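PDB 2JEP: xyloglucanase from Paenibacillus pabuli, which hydrolyses the glucan backbone of xyloglucan, a hemicellulose of plant cell walls, as a family 5 glycoside hydrolase. Local coordinates for residues Phe177-Glu182 and Ala201-Phe206; Leu48-Glu53 and Trp361-Asn366; His264-Trp269 and Ile321-Ser326. All blocks are in the same frame, centred on the assembly; numbering follows the deposited sequence.

Interaction 1 of 3, residues Phe177-Glu182 and Ala201-Phe206; sequences FESMNE and AYNQIF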
loop_
_atom_site.group_PDB
_atom_site.type_symbol
_atom_site.label_atom_id
_atom_site.label_comp_id
_atom_site.label_asym_id
_atom_site.label_seq_id
_atom_site.Cartn_x
_atom_site.Cartn_y
_atom_site.Cartn_z
ATOM N N PHE A 177 -9.736 1.782 4.919
ATOM C CA PHE A 177 -8.773 2.740 5.443
ATOM C C PHE A 177 -7.509 1.982 5.861
ATOM O O PHE A 177 -7.603 0.959 6.544
ATOM C CB PHE A 177 -9.284 3.483 6.681
ATOM C CG PHE A 177 -10.569 4.264 6.510
ATOM C CD1 PHE A 177 -11.006 4.741 5.293
ATOM C CD2 PHE A 177 -11.322 4.575 7.617
ATOM C CE1 PHE A 177 -12.193 5.465 5.204
ATOM C CE2 PHE A 177 -12.484 5.316 7.534
ATOM C CZ PHE A 177 -12.929 5.745 6.321
ATOM N N GLU A 178 -6.348 2.532 5.501
ATOM C CA GLU A 178 -5.028 1.986 5.829
ATOM C C GLU A 178 -4.336 3.003 6.752
ATOM O O GLU A 178 -4.204 4.183 6.422
ATOM C CB GLU A 178 -4.232 1.791 4.527
ATOM C CG GLU A 178 -2.840 1.300 4.686
ATOM C CD GLU A 178 -2.094 1.205 3.377
ATOM O OE1 GLU A 178 -2.611 1.683 2.355
ATOM O OE2 GLU A 178 -0.980 0.632 3.365
ATOM N N SER A 179 -3.922 2.513 7.927
ATOM C CA SER A 179 -3.531 3.409 9.007
ATOM C C SER A 179 -2.381 4.337 8.680
ATOM O O SER A 179 -2.341 5.483 9.134
ATOM C CB SER A 179 -3.160 2.584 10.216
ATOM O OG SER A 179 -2.075 1.710 9.935
ATOM N N MET A 180 -1.438 3.803 7.908
ATOM C CA MET A 180 -0.207 4.507 7.565
ATOM C C MET A 180 0.498 3.622 6.552
ATOM O O MET A 180 -0.035 2.573 6.177
ATOM C CB MET A 180 0.630 4.779 8.830
ATOM C CG MET A 180 0.947 3.537 9.616
ATOM S SD MET A 180 1.218 3.873 11.382
ATOM C CE MET A 180 1.632 2.247 11.980
ATOM N N ASN A 181 1.646 4.081 6.071
ATOM C CA ASN A 181 2.314 3.425 4.960
ATOM C C ASN A 181 3.507 2.608 5.447
ATOM O O ASN A 181 3.307 1.517 6.007
ATOM C CB ASN A 181 2.643 4.473 3.873
ATOM C CG ASN A 181 3.363 3.892 2.683
ATOM O OD1 ASN A 181 2.963 2.831 2.198
ATOM N ND2 ASN A 181 4.421 4.568 2.213
ATOM N N GLU A 182 4.713 3.128 5.257
ATOM C CA GLU A 182 5.960 2.464 5.634
ATOM C C GLU A 182 6.579 3.260 6.772
ATOM O O GLU A 182 7.116 4.350 6.571
ATOM C CB GLU A 182 6.930 2.417 4.450
ATOM C CG GLU A 182 6.390 1.615 3.291
ATOM C CD GLU A 182 7.291 1.607 2.059
ATOM O OE1 GLU A 182 8.232 2.441 1.966
ATOM O OE2 GLU A 182 7.042 0.754 1.162
ATOM N N ALA A 201 1.008 1.490 18.878
ATOM C CA ALA A 201 0.103 2.477 19.472
ATOM C C ALA A 201 -0.635 3.249 18.393
ATOM O O ALA A 201 -1.824 3.504 18.522
ATOM C CB ALA A 201 0.857 3.413 20.409
ATOM N N TYR A 202 0.060 3.636 17.321
ATOM C CA TYR A 202 -0.607 4.336 16.221
ATOM C C TYR A 202 -1.698 3.435 15.645
ATOM O O TYR A 202 -2.823 3.873 15.416
ATOM C CB TYR A 202 0.367 4.771 15.112
ATOM C CG TYR A 202 1.564 5.592 15.536
ATOM C CD1 TYR A 202 1.577 6.337 16.705
ATOM C CD2 TYR A 202 2.702 5.642 14.730
ATOM C CE1 TYR A 202 2.689 7.040 17.086
ATOM C CE2 TYR A 202 3.825 6.349 15.104
ATOM C CZ TYR A 202 3.830 7.049 16.290
ATOM O OH TYR A 202 4.961 7.721 16.657
ATOM N N ASN A 203 -1.374 2.169 15.387
ATOM C CA ASN A 203 -2.407 1.295 14.813
ATOM C C ASN A 203 -3.622 1.204 15.734
ATOM O O ASN A 203 -4.750 1.203 15.253
ATOM C CB ASN A 203 -1.873 -0.112 14.522
ATOM C CG ASN A 203 -1.066 -0.192 13.239
ATOM O OD1 ASN A 203 -1.283 0.583 12.316
ATOM N ND2 ASN A 203 -0.154 -1.171 13.153
ATOM N N GLN A 204 -3.385 1.117 17.038
ATOM C CA GLN A 204 -4.509 1.011 18.000
ATOM C C GLN A 204 -5.352 2.279 18.030
ATOM O O GLN A 204 -6.579 2.234 18.051
ATOM C CB GLN A 204 -3.978 0.674 19.391
ATOM C CG GLN A 204 -5.104 0.331 20.365
ATOM C CD GLN A 204 -5.822 -0.936 19.931
ATOM O OE1 GLN A 204 -5.242 -2.031 19.970
ATOM N NE2 GLN A 204 -7.062 -0.797 19.458
ATOM N N ILE A 205 -4.679 3.428 18.072
ATOM C CA ILE A 205 -5.371 4.729 18.020
ATOM C C ILE A 205 -6.206 4.859 16.754
ATOM O O ILE A 205 -7.374 5.306 16.791
ATOM C CB ILE A 205 -4.338 5.900 18.122
ATOM C CG1 ILE A 205 -3.721 5.934 19.524
ATOM C CG2 ILE A 205 -4.995 7.252 17.815
ATOM C CD1 ILE A 205 -2.386 6.695 19.589
ATOM N N PHE A 206 -5.607 4.490 15.627
ATOM C CA PHE A 206 -6.332 4.510 14.356
ATOM C C PHE A 206 -7.603 3.675 14.441
ATOM O O PHE A 206 -8.698 4.149 14.102
ATOM C CB PHE A 206 -5.389 4.027 13.237
ATOM C CG PHE A 206 -6.073 3.510 12.020
ATOM C CD1 PHE A 206 -6.627 4.371 11.088
ATOM C CD2 PHE A 206 -6.113 2.149 11.755
ATOM C CE1 PHE A 206 -7.200 3.856 9.913
ATOM C CE2 PHE A 206 -6.675 1.653 10.607
ATOM C CZ PHE A 206 -7.232 2.505 9.684
#

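Interaction 2 of 3, residues Leu48-Glu53 and Trp361-Asn366; sequences LGNQLE and WDNGHN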
loop_
_atom_site.group_PDB
_atom_site.type_symbol
_atom_site.label_atom_id
_atom_site.label_comp_id
_atom_site.label_asym_id
_atom_site.label_seq_id
_atom_site.Cartn_x
_atom_site.Cartn_y
_atom_site.Cartn_z
ATOM N N LEU A 48 -2.375 3.990 -7.430
ATOM C CA LEU A 48 -2.365 5.287 -8.078
ATOM C C LEU A 48 -1.155 6.073 -7.555
ATOM O O LEU A 48 -1.269 7.046 -6.805
ATOM C CB LEU A 48 -3.709 5.987 -7.801
ATOM C CG LEU A 48 -3.952 7.373 -8.418
ATOM C CD1 LEU A 48 -3.978 7.323 -9.948
ATOM C CD2 LEU A 48 -5.279 7.951 -7.881
ATOM N N GLY A 49 0.026 5.590 -7.919
ATOM C CA GLY A 49 1.240 6.071 -7.312
ATOM C C GLY A 49 1.700 7.412 -7.864
ATOM O O GLY A 49 1.425 7.766 -9.025
ATOM N N ASN A 50 2.498 8.106 -7.055
ATOM C CA ASN A 50 3.054 9.401 -7.397
ATOM C C ASN A 50 1.949 10.389 -7.796
ATOM O O ASN A 50 2.073 11.157 -8.766
ATOM C CB ASN A 50 4.149 9.276 -8.472
ATOM C CG ASN A 50 5.451 8.754 -7.917
ATOM O OD1 ASN A 50 5.485 8.177 -6.824
ATOM N ND2 ASN A 50 6.522 8.892 -8.702
ATOM N N GLN A 51 0.880 10.397 -6.993
ATOM C CA GLN A 51 -0.202 11.366 -7.166
ATOM C C GLN A 51 -0.496 12.046 -5.848
ATOM O O GLN A 51 0.226 12.986 -5.487
ATOM C CB GLN A 51 -1.438 10.735 -7.837
ATOM C CG GLN A 51 -1.131 10.097 -9.231
ATOM C CD GLN A 51 -1.291 10.973 -10.471
ATOM O OE1 GLN A 51 -1.430 10.413 -11.572
ATOM N NE2 GLN A 51 -1.268 12.316 -10.325
ATOM N N LEU A 52 -1.506 11.575 -5.106
ATOM C CA LEU A 52 -1.942 12.335 -3.936
ATOM C C LEU A 52 -1.011 12.231 -2.729
ATOM O O LEU A 52 -1.212 12.947 -1.744
ATOM C CB LEU A 52 -3.393 12.028 -3.554
ATOM C CG LEU A 52 -4.456 12.597 -4.495
ATOM C CD1 LEU A 52 -4.487 11.938 -5.874
ATOM C CD2 LEU A 52 -5.826 12.502 -3.795
ATOM N N GLU A 53 0.036 11.402 -2.820
ATOM C CA GLU A 53 1.090 11.390 -1.796
ATOM C C GLU A 53 2.261 12.308 -2.138
ATOM O O GLU A 53 3.094 12.588 -1.295
ATOM C CB GLU A 53 1.609 9.982 -1.537
ATOM C CG GLU A 53 2.668 9.434 -2.502
ATOM C CD GLU A 53 2.172 8.919 -3.835
ATOM O OE1 GLU A 53 1.167 9.423 -4.375
ATOM O OE2 GLU A 53 2.850 7.998 -4.351
ATOM N N TRP A 361 2.587 -1.722 -7.767
ATOM C CA TRP A 361 3.057 -0.358 -7.598
ATOM C C TRP A 361 3.302 0.288 -8.964
ATOM O O TRP A 361 4.255 -0.041 -9.637
ATOM C CB TRP A 361 4.346 -0.287 -6.759
ATOM C CG TRP A 361 4.824 1.115 -6.653
ATOM C CD1 TRP A 361 5.886 1.669 -7.285
ATOM C CD2 TRP A 361 4.172 2.190 -5.956
ATOM N NE1 TRP A 361 5.958 3.025 -7.022
ATOM C CE2 TRP A 361 4.902 3.369 -6.212
ATOM C CE3 TRP A 361 3.062 2.262 -5.121
ATOM C CZ2 TRP A 361 4.546 4.592 -5.660
ATOM C CZ3 TRP A 361 2.712 3.480 -4.576
ATOM C CH2 TRP A 361 3.439 4.629 -4.857
ATOM N N ASP A 362 2.444 1.245 -9.336
ATOM C CA ASP A 362 2.537 1.978 -10.592
ATOM C C ASP A 362 2.720 3.438 -10.232
ATOM O O ASP A 362 1.843 4.038 -9.615
ATOM C CB ASP A 362 1.240 1.785 -11.371
ATOM C CG ASP A 362 1.294 2.339 -12.784
ATOM O OD1 ASP A 362 1.735 3.500 -12.938
ATOM O OD2 ASP A 362 0.867 1.614 -13.728
ATOM N N ASN A 363 3.859 4.019 -10.615
ATOM C CA ASN A 363 4.165 5.399 -10.306
ATOM C C ASN A 363 3.968 6.376 -11.466
ATOM O O ASN A 363 4.266 7.550 -11.333
ATOM C CB ASN A 363 5.566 5.529 -9.725
ATOM C CG ASN A 363 6.662 5.317 -10.737
ATOM O OD1 ASN A 363 6.416 4.865 -11.862
ATOM N ND2 ASN A 363 7.894 5.693 -10.360
ATOM N N GLY A 364 3.400 5.903 -12.570
ATOM C CA GLY A 364 3.147 6.754 -13.707
ATOM C C GLY A 364 4.348 7.057 -14.557
ATOM O O GLY A 364 4.207 7.674 -15.622
ATOM N N HIS A 365 5.542 6.646 -14.119
ATOM C CA HIS A 365 6.736 6.956 -14.880
ATOM C C HIS A 365 6.995 5.846 -15.920
ATOM O O HIS A 365 7.222 4.686 -15.578
ATOM C CB HIS A 365 7.926 7.121 -13.951
ATOM C CG HIS A 365 9.191 7.444 -14.664
ATOM N ND1 HIS A 365 10.414 6.990 -14.230
ATOM C CD2 HIS A 365 9.429 8.174 -15.777
ATOM C CE1 HIS A 365 11.353 7.416 -15.057
ATOM N NE2 HIS A 365 10.784 8.129 -16.007
ATOM N N ASN A 366 6.965 6.239 -17.197
ATOM C CA ASN A 366 7.317 5.397 -18.317
ATOM C C ASN A 366 8.676 5.864 -18.783
ATOM O O ASN A 366 8.814 6.971 -19.324
ATOM C CB ASN A 366 6.286 5.571 -19.445
ATOM C CG ASN A 366 4.929 5.006 -19.067
ATOM O OD1 ASN A 366 4.759 3.804 -19.050
ATOM N ND2 ASN A 366 3.995 5.877 -18.661
HETATM O O HOH W 1 9.300 7.986 -8.245
HETATM O O HOH W 2 6.471 10.106 -11.329
#

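Interaction 3 of 3, residues His264-Trp269 and Ile321-Ser326; sequences HYYSPW and IGEFGS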
loop_
_atom_site.group_PDB
_atom_site.type_symbol
_atom_site.label_atom_id
_atom_site.label_comp_id
_atom_site.label_asym_id
_atom_site.label_seq_id
_atom_site.Cartn_x
_atom_site.Cartn_y
_atom_site.Cartn_z
ATOM N N HIS A 264 4.744 -4.898 2.084
ATOM C CA HIS A 264 5.190 -4.530 0.743
ATOM C C HIS A 264 6.313 -5.459 0.310
ATOM O O HIS A 264 7.014 -5.985 1.154
ATOM C CB HIS A 264 5.665 -3.073 0.709
ATOM C CG HIS A 264 4.575 -2.072 0.954
ATOM N ND1 HIS A 264 4.815 -0.726 1.145
ATOM C CD2 HIS A 264 3.240 -2.246 1.121
ATOM C CE1 HIS A 264 3.654 -0.111 1.358
ATOM N NE2 HIS A 264 2.679 -1.007 1.339
ATOM N N TYR A 265 6.478 -5.646 -0.994
ATOM C CA TYR A 265 7.433 -6.637 -1.476
ATOM C C TYR A 265 8.152 -6.163 -2.727
ATOM O O TYR A 265 7.535 -5.997 -3.780
ATOM C CB TYR A 265 6.723 -7.953 -1.772
ATOM C CG TYR A 265 7.659 -9.124 -1.942
ATOM C CD1 TYR A 265 8.210 -9.742 -0.836
ATOM C CD2 TYR A 265 8.050 -9.579 -3.203
ATOM C CE1 TYR A 265 9.087 -10.810 -0.990
ATOM C CE2 TYR A 265 8.920 -10.638 -3.346
ATOM C CZ TYR A 265 9.427 -11.244 -2.237
ATOM O OH TYR A 265 10.302 -12.314 -2.343
ATOM N N TYR A 266 9.461 -5.971 -2.598
ATOM C CA TYR A 266 10.316 -5.560 -3.696
ATOM C C TYR A 266 11.632 -6.355 -3.653
ATOM O O TYR A 266 12.682 -5.832 -4.037
ATOM C CB TYR A 266 10.617 -4.072 -3.605
ATOM C CG TYR A 266 9.438 -3.114 -3.753
ATOM C CD1 TYR A 266 8.997 -2.727 -4.994
ATOM C CD2 TYR A 266 8.827 -2.563 -2.652
ATOM C CE1 TYR A 266 8.002 -1.785 -5.134
ATOM C CE2 TYR A 266 7.823 -1.629 -2.777
ATOM C CZ TYR A 266 7.394 -1.258 -4.019
ATOM O OH TYR A 266 6.445 -0.277 -4.203
ATOM N N SER A 267 11.570 -7.599 -3.193
ATOM C CA SER A 267 12.782 -8.403 -3.075
ATOM C C SER A 267 12.973 -9.300 -4.276
ATOM O O SER A 267 12.010 -9.832 -4.800
ATOM C CB SER A 267 12.725 -9.277 -1.832
ATOM O OG SER A 267 12.688 -8.495 -0.639
ATOM N N PRO A 268 14.223 -9.498 -4.708
ATOM C CA PRO A 268 15.438 -8.865 -4.245
ATOM C C PRO A 268 15.587 -7.477 -4.826
ATOM O O PRO A 268 15.364 -7.263 -6.016
ATOM C CB PRO A 268 16.545 -9.799 -4.764
ATOM C CG PRO A 268 15.960 -10.352 -6.034
ATOM C CD PRO A 268 14.475 -10.421 -5.840
ATOM N N TRP A 269 15.968 -6.530 -3.974
ATOM C CA TRP A 269 16.001 -5.122 -4.369
ATOM C C TRP A 269 16.933 -4.866 -5.531
ATOM O O TRP A 269 16.666 -4.012 -6.372
ATOM C CB TRP A 269 16.447 -4.272 -3.186
ATOM C CG TRP A 269 16.407 -2.795 -3.435
ATOM C CD1 TRP A 269 17.478 -1.958 -3.552
ATOM C CD2 TRP A 269 15.237 -1.991 -3.612
ATOM N NE1 TRP A 269 17.046 -0.673 -3.794
ATOM C CE2 TRP A 269 15.677 -0.670 -3.847
ATOM C CE3 TRP A 269 13.855 -2.262 -3.641
ATOM C CZ2 TRP A 269 14.790 0.390 -4.030
ATOM C CZ3 TRP A 269 12.972 -1.193 -3.834
ATOM C CH2 TRP A 269 13.457 0.118 -4.013
ATOM N N ILE A 321 -0.691 -7.368 0.113
ATOM C CA ILE A 321 0.646 -7.025 -0.307
ATOM C C ILE A 321 0.452 -5.724 -1.091
ATOM O O ILE A 321 0.215 -5.704 -2.312
ATOM C CB ILE A 321 1.302 -8.123 -1.154
ATOM C CG1 ILE A 321 1.315 -9.456 -0.380
ATOM C CG2 ILE A 321 2.702 -7.684 -1.591
ATOM C CD1 ILE A 321 2.064 -9.481 0.954
ATOM N N GLY A 322 0.457 -4.623 -0.352
ATOM C CA GLY A 322 -0.031 -3.353 -0.862
ATOM C C GLY A 322 0.789 -2.691 -1.930
ATOM O O GLY A 322 0.311 -1.766 -2.569
ATOM N N GLU A 323 2.032 -3.152 -2.093
ATOM C CA GLU A 323 2.909 -2.712 -3.192
ATOM C C GLU A 323 3.826 -3.855 -3.565
ATOM O O GLU A 323 4.366 -4.533 -2.695
ATOM C CB GLU A 323 3.816 -1.548 -2.764
ATOM C CG GLU A 323 3.093 -0.308 -2.286
ATOM C CD GLU A 323 3.996 0.822 -1.852
ATOM O OE1 GLU A 323 5.204 0.765 -2.164
ATOM O OE2 GLU A 323 3.469 1.771 -1.219
ATOM N N PHE A 324 4.017 -4.037 -4.873
ATOM C CA PHE A 324 5.078 -4.874 -5.396
ATOM C C PHE A 324 5.347 -4.396 -6.832
ATOM O O PHE A 324 4.483 -3.785 -7.461
ATOM C CB PHE A 324 4.711 -6.364 -5.401
ATOM C CG PHE A 324 3.711 -6.742 -6.465
ATOM C CD1 PHE A 324 2.371 -6.621 -6.234
ATOM C CD2 PHE A 324 4.119 -7.258 -7.683
ATOM C CE1 PHE A 324 1.456 -6.939 -7.220
ATOM C CE2 PHE A 324 3.207 -7.585 -8.649
ATOM C CZ PHE A 324 1.883 -7.425 -8.437
ATOM N N GLY A 325 6.507 -4.749 -7.378
ATOM C CA GLY A 325 6.830 -4.431 -8.756
ATOM C C GLY A 325 8.321 -4.334 -8.974
ATOM O O GLY A 325 9.125 -4.437 -8.026
ATOM N N SER A 326 8.700 -4.093 -10.232
ATOM C CA SER A 326 10.095 -3.968 -10.613
ATOM C C SER A 326 10.297 -2.837 -11.609
ATOM O O SER A 326 9.447 -2.602 -12.485
ATOM C CB SER A 326 10.646 -5.292 -11.132
ATOM O OG SER A 326 9.943 -5.757 -12.264
#

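Interaction 1 of 3, residues Phe177-Glu182 and Ala201-Phe206
Ser-179 sets its CB on one face of the Phe-206 ring, 3.6 Å from the ring centroid and 20° off the normal, a CH-pi contact that forms the close-packed heart of this buried interface. A residue as small as serine suits the place, since the backbone just past the strand can then settle almost onto the ring. The same ring meets Phe-177 at its rim, where CZ of Phe-206 lies 3.8 Å from CB of Phe-177; the ring of Phe-177 itself leads away, toward Ala-165 of helix 150-167. Phe-206 swings its ring out over Ser-179 because CG stands opposite the backbone N (chi1 158°), and Trp-161 meets that ring edge-to-face. The polar grip is a single hydrogen bond: Ser-179 OG donates to OD1 of Asn-203 over 2.8 Å, close to the line of the C=O bond (164°). Asparagine serves on both sides, because its ND2 is bonded to the carbonyl O of Pro-225 on the next strand. In the TIM barrel of this enzyme, strand 175-178 belongs to the closed inner sheet and helix 193-211 to the surrounding layer, so the contact fastens the strand's exit to its outer wall. Packing slackens toward Met-180, which is modelled in two conformations. In the one described, and to that extent uncertain, SD lies 3.9 Å from CB of Tyr-202 and at the edge of that ring, a Met-aromatic contact. Beyond, the outward side of the helix turns partly to solvent.

Interaction 2 of 3, residues Leu48-Glu53 and Trp361-Asn366
Gly-49 and Asp-362 meet through the backbone, Gly-49 N donating to Asp-362 O over 2.9 Å in a weak bond bent to 129° as the two segments leave the barrel. Glycine fits because a beta carbon here would run into that same carbonyl oxygen and into the indole of Trp-361, whose CH2 lies 3.6 Å from Gly-49 CA. Next along, Asn-50 lies side by side with Asn-363, their amide planes 51° apart; Asn-50 ND2 is 3.6 Å from Asn-363 CB. They share water rather than a direct bond: ND2 of Asn-50 donates to two waters, each linked only weakly to Asn-363. Glu-53, folded back at chi2 (-79°), accepts Asn-50 N at OE2 (2.7 Å) and Gln-51 N at OE1 (2.8 Å), while OE2 also meets the indole edge 3.5 Å from Trp-361 CH2. Were Glu-53 cut back to an alanine, both backbone N-H groups would probably lose their acceptor, and the turn would be freer to shift against the indole. Asp-362 and Asn-363 each form an Asx turn, and Asp-362 is also salt-bridged to Arg-376 and bonded to Leu-373 N. Around this seam between the first and last barrel strands, Leu-48 and Leu-52 pack on helix 106-120, Asp-362 touches Phe-374 of strand 374-375, and Trp-361 is backbone-bonded to Phe-324 of strand 319-324.

Interaction 3 of 3, residues His264-Trp269 and Ile321-Ser326
The carboxylate of Glu-323 is caught between a tyrosine and a histidine. Tyr-266 OH donates to Glu-323 OE1 over 2.6 Å, reaching that oxygen on its anti side and 23° out of the carboxylate plane, while the phenol ring stands steeply (77°) to the carboxylate. His-264 contributes a face instead: Glu-323 CG sits over the imidazole, 3.7 Å from its centroid, and the carboxylate continues across the ring in a stack, bringing OE2 to 3.2 Å from His-264 CE1. Arg-87 completes this first shell with a salt bridge to OE2. Glu-323 gets there with CG anti to its own carbonyl carbon and the rest of the chain extended, long enough to run the width of the histidine.

The next shell is backbone. Strands 259-265 and 319-324 run parallel, and Tyr-265 N donates to Glu-323 O (2.9 Å); Tyr-265 O is approached by Phe-324 CA at 3.1 Å in a CA-H...O contact. On the opposite face of the sheet, Tyr-265 CB rests 4.0 Å from Ile-321 CG2, apolar filling beneath helix 298-313, while Phe-324 packs on helix 336-353. Gly-325 follows with backbone angles that would jam a beta carbon against the preceding carbonyl, and its O lies 3.5 Å from Tyr-266 CD1, at the phenol's edge.

Farther out, Glu-182 hydrogen-bonds His-264 ND1, fixing the imidazole's rotation. With each carboxylate oxygen held by a different residue, Glu-323 has little freedom to turn, consistent with the nucleophile that family 5 glycosidases carry at the end of their seventh strand.

How the interactions relate
From the N terminus, interaction 2 opens first, at 48-53 just past the first barrel strand, and closes some 300 residues later at 361-366, where the eighth strand ends; it brings the first and last strands of the barrel together. Within that span the other two contacts follow one after the other without crossing. Interaction 1 closes a short loop from the fourth strand to the helix after it, tying inner sheet to outer layer, and interaction 3 joins the sixth and seventh strands. All three lie toward the strands' C-terminal ends. Interaction 3 is the hub: Asn-181 of interaction 1 packs on His-264, and Trp-361 of interaction 2 packs on Tyr-266, whereas interactions 1 and 2 do not touch.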